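Local coordinates for periplasmic binding protein (Veillonella parvula, PDB 4N01), which probably captures a solute, perhaps an iron-siderophore or a related metal chelate, in the periplasm for delivery to a membrane transporter, at residues Trp46-Val59 / Ala142-Ile154. Numbering follows the deposited sequence.
Sequences WSETFDGTKTDFAV and ADKMISQKVNIWI
The indole of W46 lies between W153, whose CD1 edge meets one face, and CB of F57, which sits over the centre of the opposite face. The two tryptophans form a T-shaped pair, their five-membered rings 4.7 Å apart between centroids and their planes at 88°. At the indole edge, NE1 of W46 donates a nearly straight hydrogen bond, within the ring plane, to O of I152 (2.7 Å). O of I152 also lies over one face of the F57 ring, 3.5 Å from its CE2, while CG2 of T55 covers the other; OD1 of N151 and CD1 of I146 approach the F57 rim. The third ring, F50, takes CB of A142 over its face in a CH-pi contact, 3.5 Å from the centroid, and its far end, CZ, touches CG2 of I152 at 3.6 Å.

The bend of E48 at chi2 (-67°) turns the carboxylate toward the backbone of I154. There OE2 of E48 accepts from N of I154 at 3.0 Å, the donor standing well above the carboxylate plane, and a water lies within hydrogen-bonding distance of both OE2 of E48 and O of I154. On the other flank, a water links N of A58 to OD1 of N151. Replacing W46 with a leucine would remove the indole N-H and would probably leave O of I152 without this donor and the edge of W153 without the face it packs against.

The hairpin 46-59, closed by a type I' turn from F50 to T53, thus lies across strand 151-153, its strands running nearly perpendicular to it. F127 and I178 extend the packing around W46. Strand 151-153 is the edge strand of a parallel five-stranded sheet of order 3-2-1-4-5, the Rossmann-like alpha/beta arrangement found in lobes of chelatase-clan periplasmic binding proteins, here flanked by an N-terminal beta hairpin.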
ATOM      1  N   TRP A  46      -6.113  -9.879 -19.044  1.00 18.20           N
ATOM      2  CA  TRP A  46      -5.269 -10.213 -17.900  1.00 21.53           C
ATOM      3  C   TRP A  46      -5.737 -11.530 -17.298  1.00 19.21           C
ATOM      4  O   TRP A  46      -6.765 -12.061 -17.712  1.00 20.78           O
ATOM      5  CB  TRP A  46      -5.279  -9.089 -16.850  1.00 19.91           C
ATOM      6  CG  TRP A  46      -6.561  -8.951 -16.062  1.00 20.05           C
ATOM      7  CD1 TRP A  46      -6.818  -9.464 -14.814  1.00 21.41           C
ATOM      8  CD2 TRP A  46      -7.745  -8.237 -16.447  1.00 19.07           C
ATOM      9  NE1 TRP A  46      -8.085  -9.121 -14.410  1.00 19.05           N
ATOM     10  CE2 TRP A  46      -8.677  -8.361 -15.395  1.00 15.16           C
ATOM     11  CE3 TRP A  46      -8.112  -7.496 -17.586  1.00 21.19           C
ATOM     12  CZ2 TRP A  46      -9.944  -7.776 -15.435  1.00 15.46           C
ATOM     13  CZ3 TRP A  46      -9.379  -6.917 -17.635  1.00 18.71           C
ATOM     14  CH2 TRP A  46     -10.281  -7.066 -16.566  1.00 18.00           C
ATOM     15  N   SER A  47      -4.976 -12.053 -16.339  1.00 19.57           N
ATOM     16  CA  SER A  47      -5.324 -13.299 -15.652  1.00 19.93           C
ATOM     17  C   SER A  47      -5.194 -13.142 -14.141  1.00 19.89           C
ATOM     18  O   SER A  47      -4.347 -12.385 -13.659  1.00 24.64           O
ATOM     19  CB  SER A  47      -4.386 -14.441 -16.084  1.00 29.77           C
ATOM     20  OG  SER A  47      -4.521 -14.727 -17.465  1.00 39.92           O
ATOM     21  N   GLU A  48      -6.018 -13.874 -13.395  1.00 21.26           N
ATOM     22  CA  GLU A  48      -5.826 -14.012 -11.951  1.00 21.56           C
ATOM     23  C   GLU A  48      -5.968 -15.482 -11.556  1.00 23.47           C
ATOM     24  O   GLU A  48      -6.595 -16.264 -12.271  1.00 25.90           O
ATOM     25  CB  GLU A  48      -6.834 -13.160 -11.160  1.00 23.04           C
ATOM     26  CG  GLU A  48      -6.912 -11.687 -11.566  1.00 25.40           C
ATOM     27  CD  GLU A  48      -5.649 -10.906 -11.247  1.00 24.12           C
ATOM     28  OE1 GLU A  48      -4.793 -11.398 -10.472  1.00 32.35           O
ATOM     29  OE2 GLU A  48      -5.502  -9.778 -11.775  1.00 24.94           O
ATOM     30  N   THR A  49      -5.385 -15.854 -10.419  1.00 27.35           N
ATOM     31  CA  THR A  49      -5.474 -17.227  -9.931  1.00 30.77           C
ATOM     32  C   THR A  49      -5.977 -17.250  -8.494  1.00 32.61           C
ATOM     33  O   THR A  49      -5.421 -16.574  -7.627  1.00 31.16           O
ATOM     34  CB  THR A  49      -4.120 -17.945 -10.018  1.00 32.85           C
ATOM     35  OG1 THR A  49      -3.736 -18.058 -11.398  1.00 29.45           O
ATOM     36  CG2 THR A  49      -4.211 -19.345  -9.405  1.00 33.93           C
ATOM     37  N   PHE A  50      -7.049 -18.002  -8.254  1.00 30.38           N
ATOM     38  CA  PHE A  50      -7.624 -18.119  -6.914  1.00 35.00           C
ATOM     39  C   PHE A  50      -7.822 -19.591  -6.580  1.00 38.99           C
ATOM     40  O   PHE A  50      -8.529 -20.292  -7.307  1.00 37.15           O
ATOM     41  CB  PHE A  50      -8.985 -17.417  -6.842  1.00 32.04           C
ATOM     42  CG  PHE A  50      -8.962 -15.979  -7.289  1.00 32.83           C
ATOM     43  CD1 PHE A  50      -8.566 -14.972  -6.423  1.00 31.45           C
ATOM     44  CD2 PHE A  50      -9.364 -15.635  -8.570  1.00 29.52           C
ATOM     45  CE1 PHE A  50      -8.557 -13.646  -6.832  1.00 30.78           C
ATOM     46  CE2 PHE A  50      -9.362 -14.316  -8.986  1.00 31.77           C
ATOM     47  CZ  PHE A  50      -8.955 -13.317  -8.115  1.00 25.32           C
ATOM     48  N   ASP A  51      -7.216 -20.047  -5.483  1.00 47.17           N
ATOM     49  CA  ASP A  51      -7.291 -21.451  -5.069  1.00 53.01           C
ATOM     50  C   ASP A  51      -6.860 -22.387  -6.190  1.00 52.92           C
ATOM     51  O   ASP A  51      -7.518 -23.393  -6.455  1.00 58.01           O
ATOM     52  CB  ASP A  51      -8.708 -21.825  -4.605  1.00 65.85           C
ATOM     53  CG  ASP A  51      -9.029 -21.314  -3.211  1.00 77.65           C
ATOM     54  OD1 ASP A  51      -8.395 -20.336  -2.758  1.00 81.17           O
ATOM     55  OD2 ASP A  51      -9.932 -21.897  -2.572  1.00 84.29           O
ATOM     56  N   GLY A  52      -5.766 -22.040  -6.860  1.00 48.86           N
ATOM     57  CA  GLY A  52      -5.224 -22.877  -7.914  1.00 50.19           C
ATOM     58  C   GLY A  52      -5.987 -22.829  -9.225  1.00 48.39           C
ATOM     59  O   GLY A  52      -5.571 -23.442 -10.210  1.00 48.16           O
ATOM     60  N   THR A  53      -7.106 -22.112  -9.249  1.00 41.20           N
ATOM     61  CA  THR A  53      -7.876 -21.981 -10.480  1.00 39.18           C
ATOM     62  C   THR A  53      -7.526 -20.677 -11.186  1.00 37.35           C
ATOM     63  O   THR A  53      -7.760 -19.586 -10.656  1.00 37.13           O
ATOM     64  CB  THR A  53      -9.400 -22.021 -10.225  1.00 42.38           C
ATOM     65  OG1 THR A  53      -9.745 -23.234  -9.543  1.00 48.49           O
ATOM     66  CG2 THR A  53     -10.153 -21.954 -11.548  1.00 37.45           C
ATOM     67  N   LYS A  54      -6.966 -20.791 -12.386  1.00 31.89           N
ATOM     68  CA  LYS A  54      -6.593 -19.615 -13.167  1.00 33.80           C
ATOM     69  C   LYS A  54      -7.708 -19.209 -14.125  1.00 32.21           C
ATOM     70  O   LYS A  54      -8.193 -20.029 -14.901  1.00 33.32           O
ATOM     71  CB  LYS A  54      -5.306 -19.888 -13.951  1.00 40.71           C
ATOM     72  CG  LYS A  54      -4.933 -18.773 -14.912  1.00 44.19           C
ATOM     73  CD  LYS A  54      -3.616 -19.058 -15.601  1.00 52.08           C
ATOM     74  CE  LYS A  54      -3.259 -17.928 -16.548  1.00 56.46           C
ATOM     75  NZ  LYS A  54      -1.909 -18.107 -17.149  1.00 63.00           N
ATOM     76  N   THR A  55      -8.111 -17.940 -14.074  1.00 26.46           N
ATOM     77  CA  THR A  55      -9.167 -17.432 -14.946  1.00 25.28           C
ATOM     78  C   THR A  55      -8.635 -16.311 -15.852  1.00 25.36           C
ATOM     79  O   THR A  55      -7.891 -15.430 -15.404  1.00 22.19           O
ATOM     80  CB  THR A  55     -10.367 -16.920 -14.113  1.00 28.99           C
ATOM     81  OG1 THR A  55     -10.798 -17.953 -13.218  1.00 33.78           O
ATOM     82  CG2 THR A  55     -11.538 -16.513 -15.014  1.00 28.14           C
ATOM     83  N   ASP A  56      -9.001 -16.358 -17.130  1.00 22.16           N
ATOM     84  CA  ASP A  56      -8.624 -15.298 -18.060  1.00 23.61           C
ATOM     85  C   ASP A  56      -9.742 -14.273 -18.139  1.00 26.97           C
ATOM     86  O   ASP A  56     -10.916 -14.634 -18.217  1.00 27.63           O
ATOM     87  CB  ASP A  56      -8.328 -15.864 -19.448  1.00 23.86           C
ATOM     88  CG  ASP A  56      -7.033 -16.648 -19.489  1.00 34.02           C
ATOM     89  OD1 ASP A  56      -6.068 -16.233 -18.810  1.00 32.16           O
ATOM     90  OD2 ASP A  56      -6.974 -17.687 -20.183  1.00 38.65           O
ATOM     91  N   PHE A  57      -9.373 -12.997 -18.113  1.00 18.75           N
ATOM     92  CA  PHE A  57     -10.352 -11.910 -18.184  1.00 21.76           C
ATOM     93  C   PHE A  57     -10.079 -10.998 -19.381  1.00 22.45           C
ATOM     94  O   PHE A  57      -8.933 -10.876 -19.830  1.00 19.67           O
ATOM     95  CB  PHE A  57     -10.311 -11.070 -16.897  1.00 18.54           C
ATOM     96  CG  PHE A  57     -10.640 -11.846 -15.643  1.00 18.08           C
ATOM     97  CD1 PHE A  57     -11.965 -12.100 -15.295  1.00 21.48           C
ATOM     98  CD2 PHE A  57      -9.631 -12.312 -14.814  1.00 22.89           C
ATOM     99  CE1 PHE A  57     -12.273 -12.810 -14.137  1.00 22.92           C
ATOM    100  CE2 PHE A  57      -9.927 -13.023 -13.648  1.00 22.31           C
ATOM    101  CZ  PHE A  57     -11.246 -13.268 -13.307  1.00 25.05           C
ATOM    102  N   ALA A  58     -11.126 -10.351 -19.889  1.00 21.93           N
ATOM    103  CA  ALA A  58     -10.972  -9.375 -20.969  1.00 19.02           C
ATOM    104  C   ALA A  58     -12.069  -8.327 -20.913  1.00 25.57           C
ATOM    105  O   ALA A  58     -13.195  -8.638 -20.541  1.00 25.80           O
ATOM    106  CB  ALA A  58     -10.991 -10.068 -22.321  1.00 18.50           C
ATOM    107  N   VAL A  59     -11.739  -7.089 -21.285  1.00 22.17           N
ATOM    108  CA  VAL A  59     -12.752  -6.055 -21.498  1.00 20.46           C
ATOM    109  C   VAL A  59     -12.486  -5.302 -22.794  1.00 26.35           C
ATOM    110  O   VAL A  59     -11.336  -5.126 -23.194  1.00 24.61           O
ATOM    111  CB  VAL A  59     -12.837  -5.049 -20.322  1.00 26.73           C
ATOM    112  CG1 VAL A  59     -13.197  -5.772 -19.032  1.00 26.57           C
ATOM    113  CG2 VAL A  59     -11.517  -4.289 -20.162  1.00 26.67           C
ATOM    114  N   ALA A 142     -13.773 -15.703  -4.965  1.00 28.33           N
ATOM    115  CA  ALA A 142     -13.695 -15.263  -6.348  1.00 32.58           C
ATOM    116  C   ALA A 142     -14.585 -16.077  -7.273  1.00 29.12           C
ATOM    117  O   ALA A 142     -15.210 -15.522  -8.170  1.00 26.76           O
ATOM    118  CB  ALA A 142     -12.251 -15.308  -6.825  1.00 27.00           C
ATOM    119  N   ASP A 143     -14.640 -17.388  -7.056  1.00 28.22           N
ATOM    120  CA  ASP A 143     -15.419 -18.269  -7.922  1.00 31.56           C
ATOM    121  C   ASP A 143     -16.905 -17.891  -7.957  1.00 37.09           C
ATOM    122  O   ASP A 143     -17.575 -18.085  -8.974  1.00 35.07           O
ATOM    123  CB  ASP A 143     -15.248 -19.737  -7.502  1.00 38.92           C
ATOM    124  CG  ASP A 143     -15.961 -20.060  -6.200  1.00 48.31           C
ATOM    125  OD1 ASP A 143     -17.128 -20.508  -6.249  1.00 55.07           O
ATOM    126  OD2 ASP A 143     -15.360 -19.865  -5.124  1.00 53.86           O
ATOM    127  N   LYS A 144     -17.415 -17.343  -6.856  1.00 37.95           N
ATOM    128  CA  LYS A 144     -18.809 -16.910  -6.803  1.00 37.44           C
ATOM    129  C   LYS A 144     -19.025 -15.684  -7.683  1.00 34.30           C
ATOM    130  O   LYS A 144     -20.003 -15.608  -8.415  1.00 33.63           O
ATOM    131  CB  LYS A 144     -19.232 -16.608  -5.365  1.00 35.57           C
ATOM    132  CG  LYS A 144     -19.463 -17.839  -4.506  1.00 43.14           C
ATOM    133  CD  LYS A 144     -19.887 -17.430  -3.100  1.00 51.55           C
ATOM    134  CE  LYS A 144     -19.923 -18.619  -2.145  1.00 57.74           C
ATOM    135  NZ  LYS A 144     -19.893 -18.187  -0.712  1.00 59.57           N
HETATM  136  N   MSE A 145     -18.103 -14.730  -7.603  1.00 26.93           N
HETATM  137  CA  MSE A 145     -18.148 -13.546  -8.455  1.00 33.06           C
HETATM  138  C   MSE A 145     -18.010 -13.922  -9.924  1.00 28.28           C
HETATM  139  O   MSE A 145     -18.738 -13.427 -10.787  1.00 28.55           O
HETATM  140  CB  MSE A 145     -17.010 -12.596  -8.096  1.00 30.55           C
HETATM  141  CG  MSE A 145     -17.079 -12.031  -6.704  1.00 30.32           C
HETATM  142 SE   MSE A 145     -15.757 -10.630  -6.585  0.63 27.82          SE
HETATM  143  CE  MSE A 145     -16.011 -10.163  -4.699  1.00 25.65           C
ATOM    144  N   ILE A 146     -17.050 -14.793 -10.205  1.00 29.48           N
ATOM    145  CA  ILE A 146     -16.820 -15.251 -11.570  1.00 28.40           C
ATOM    146  C   ILE A 146     -18.051 -15.960 -12.142  1.00 32.84           C
ATOM    147  O   ILE A 146     -18.370 -15.790 -13.317  1.00 36.26           O
ATOM    148  CB  ILE A 146     -15.527 -16.101 -11.644  1.00 31.15           C
ATOM    149  CG1 ILE A 146     -14.333 -15.218 -11.262  1.00 25.79           C
ATOM    150  CG2 ILE A 146     -15.332 -16.692 -13.021  1.00 36.75           C
ATOM    151  CD1 ILE A 146     -13.014 -15.978 -11.085  1.00 32.80           C
ATOM    152  N   SER A 147     -18.766 -16.714 -11.306  1.00 30.56           N
ATOM    153  CA  SER A 147     -20.048 -17.308 -11.708  1.00 37.30           C
ATOM    154  C   SER A 147     -21.029 -16.274 -12.237  1.00 39.65           C
ATOM    155  O   SER A 147     -21.835 -16.564 -13.125  1.00 34.34           O
ATOM    156  CB  SER A 147     -20.706 -18.029 -10.529  1.00 36.47           C
ATOM    157  OG  SER A 147     -20.208 -19.344 -10.398  1.00 50.82           O
ATOM    158  N   GLN A 148     -20.960 -15.068 -11.682  1.00 32.88           N
ATOM    159  CA  GLN A 148     -21.896 -14.007 -12.024  1.00 32.31           C
ATOM    160  C   GLN A 148     -21.289 -13.034 -13.026  1.00 36.03           C
ATOM    161  O   GLN A 148     -21.746 -11.896 -13.140  1.00 37.08           O
ATOM    162  CB  GLN A 148     -22.306 -13.259 -10.753  1.00 35.20           C
ATOM    163  CG  GLN A 148     -22.896 -14.162  -9.683  1.00 36.96           C
ATOM    164  CD  GLN A 148     -24.237 -14.738 -10.089  1.00 44.12           C
ATOM    165  OE1 GLN A 148     -25.159 -13.998 -10.435  1.00 46.73           O
ATOM    166  NE2 GLN A 148     -24.350 -16.062 -10.057  1.00 39.98           N
ATOM    167  N   LYS A 149     -20.246 -13.485 -13.724  1.00 36.71           N
ATOM    168  CA  LYS A 149     -19.618 -12.724 -14.811  1.00 31.57           C
ATOM    169  C   LYS A 149     -18.881 -11.458 -14.369  1.00 30.54           C
ATOM    170  O   LYS A 149     -18.580 -10.588 -15.188  1.00 30.59           O
ATOM    171  CB  LYS A 149     -20.636 -12.388 -15.910  1.00 34.43           C
ATOM    172  CG  LYS A 149     -21.367 -13.597 -16.486  1.00 40.86           C
ATOM    173  CD  LYS A 149     -22.519 -13.156 -17.386  1.00 49.78           C
ATOM    174  CE  LYS A 149     -23.122 -14.327 -18.154  1.00 55.76           C
ATOM    175  NZ  LYS A 149     -24.282 -13.904 -18.988  1.00 57.79           N
ATOM    176  N   VAL A 150     -18.570 -11.356 -13.082  1.00 28.00           N
ATOM    177  CA  VAL A 150     -17.762 -10.241 -12.599  1.00 25.21           C
ATOM    178  C   VAL A 150     -16.299 -10.459 -12.998  1.00 26.44           C
ATOM    179  O   VAL A 150     -15.758 -11.548 -12.791  1.00 27.16           O
ATOM    180  CB  VAL A 150     -17.849 -10.114 -11.056  1.00 28.58           C
ATOM    181  CG1 VAL A 150     -16.927  -9.003 -10.542  1.00 21.28           C
ATOM    182  CG2 VAL A 150     -19.297  -9.878 -10.620  1.00 33.89           C
ATOM    183  N   ASN A 151     -15.671  -9.434 -13.575  1.00 20.42           N
ATOM    184  CA  ASN A 151     -14.233  -9.453 -13.855  1.00 19.28           C
ATOM    185  C   ASN A 151     -13.447  -9.018 -12.625  1.00 19.73           C
ATOM    186  O   ASN A 151     -13.743  -7.975 -12.036  1.00 21.75           O
ATOM    187  CB  ASN A 151     -13.914  -8.515 -15.026  1.00 25.04           C
ATOM    188  CG  ASN A 151     -14.455  -9.033 -16.354  1.00 22.78           C
ATOM    189  OD1 ASN A 151     -14.351 -10.225 -16.650  1.00 26.43           O
ATOM    190  ND2 ASN A 151     -15.042  -8.144 -17.152  1.00 23.15           N
ATOM    191  N   ILE A 152     -12.441  -9.800 -12.234  1.00 20.39           N
ATOM    192  CA  ILE A 152     -11.650  -9.475 -11.056  1.00 18.40           C
ATOM    193  C   ILE A 152     -10.237  -9.113 -11.480  1.00 18.18           C
ATOM    194  O   ILE A 152      -9.619  -9.826 -12.275  1.00 22.02           O
ATOM    195  CB  ILE A 152     -11.562 -10.670 -10.091  1.00 19.53           C
ATOM    196  CG1 ILE A 152     -12.966 -11.133  -9.698  1.00 23.14           C
ATOM    197  CG2 ILE A 152     -10.761 -10.294  -8.850  1.00 19.63           C
ATOM    198  CD1 ILE A 152     -12.981 -12.389  -8.834  1.00 26.01           C
ATOM    199  N   TRP A 153      -9.726  -8.006 -10.953  1.00 15.10           N
ATOM    200  CA  TRP A 153      -8.366  -7.571 -11.254  1.00 17.08           C
ATOM    201  C   TRP A 153      -7.666  -7.205  -9.968  1.00 16.87           C
ATOM    202  O   TRP A 153      -8.230  -6.498  -9.133  1.00 18.42           O
ATOM    203  CB  TRP A 153      -8.388  -6.335 -12.154  1.00 17.84           C
ATOM    204  CG  TRP A 153      -7.016  -5.812 -12.435  1.00 17.59           C
ATOM    205  CD1 TRP A 153      -6.104  -6.338 -13.300  1.00 20.56           C
ATOM    206  CD2 TRP A 153      -6.393  -4.667 -11.837  1.00 17.69           C
ATOM    207  NE1 TRP A 153      -4.954  -5.589 -13.283  1.00 20.44           N
ATOM    208  CE2 TRP A 153      -5.107  -4.555 -12.395  1.00 16.93           C
ATOM    209  CE3 TRP A 153      -6.800  -3.725 -10.886  1.00 17.84           C
ATOM    210  CZ2 TRP A 153      -4.219  -3.539 -12.035  1.00 16.05           C
ATOM    211  CZ3 TRP A 153      -5.922  -2.712 -10.533  1.00 21.60           C
ATOM    212  CH2 TRP A 153      -4.646  -2.629 -11.110  1.00 18.30           C
ATOM    213  N   ILE A 154      -6.431  -7.665  -9.810  1.00 16.10           N
ATOM    214  CA  ILE A 154      -5.651  -7.353  -8.611  1.00 16.21           C
ATOM    215  C   ILE A 154      -4.306  -6.768  -9.022  1.00 14.75           C
ATOM    216  O   ILE A 154      -3.618  -7.350  -9.869  1.00 16.89           O
ATOM    217  CB  ILE A 154      -5.393  -8.628  -7.781  1.00 20.79           C
ATOM    218  CG1 ILE A 154      -6.729  -9.219  -7.313  1.00 24.54           C
ATOM    219  CG2 ILE A 154      -4.487  -8.324  -6.582  1.00 20.04           C
ATOM    220  CD1 ILE A 154      -6.595 -10.591  -6.699  1.00 28.84           C
TER
HETATM  221  O   HOH W   1      -3.037  -8.632 -12.018  1.00 27.60           O
HETATM  222  O   HOH W   2     -13.703 -11.427 -18.972  1.00 24.23           O
HETATM  223  O   HOH W   3     -16.327  -9.042 -19.749  1.00 36.34           O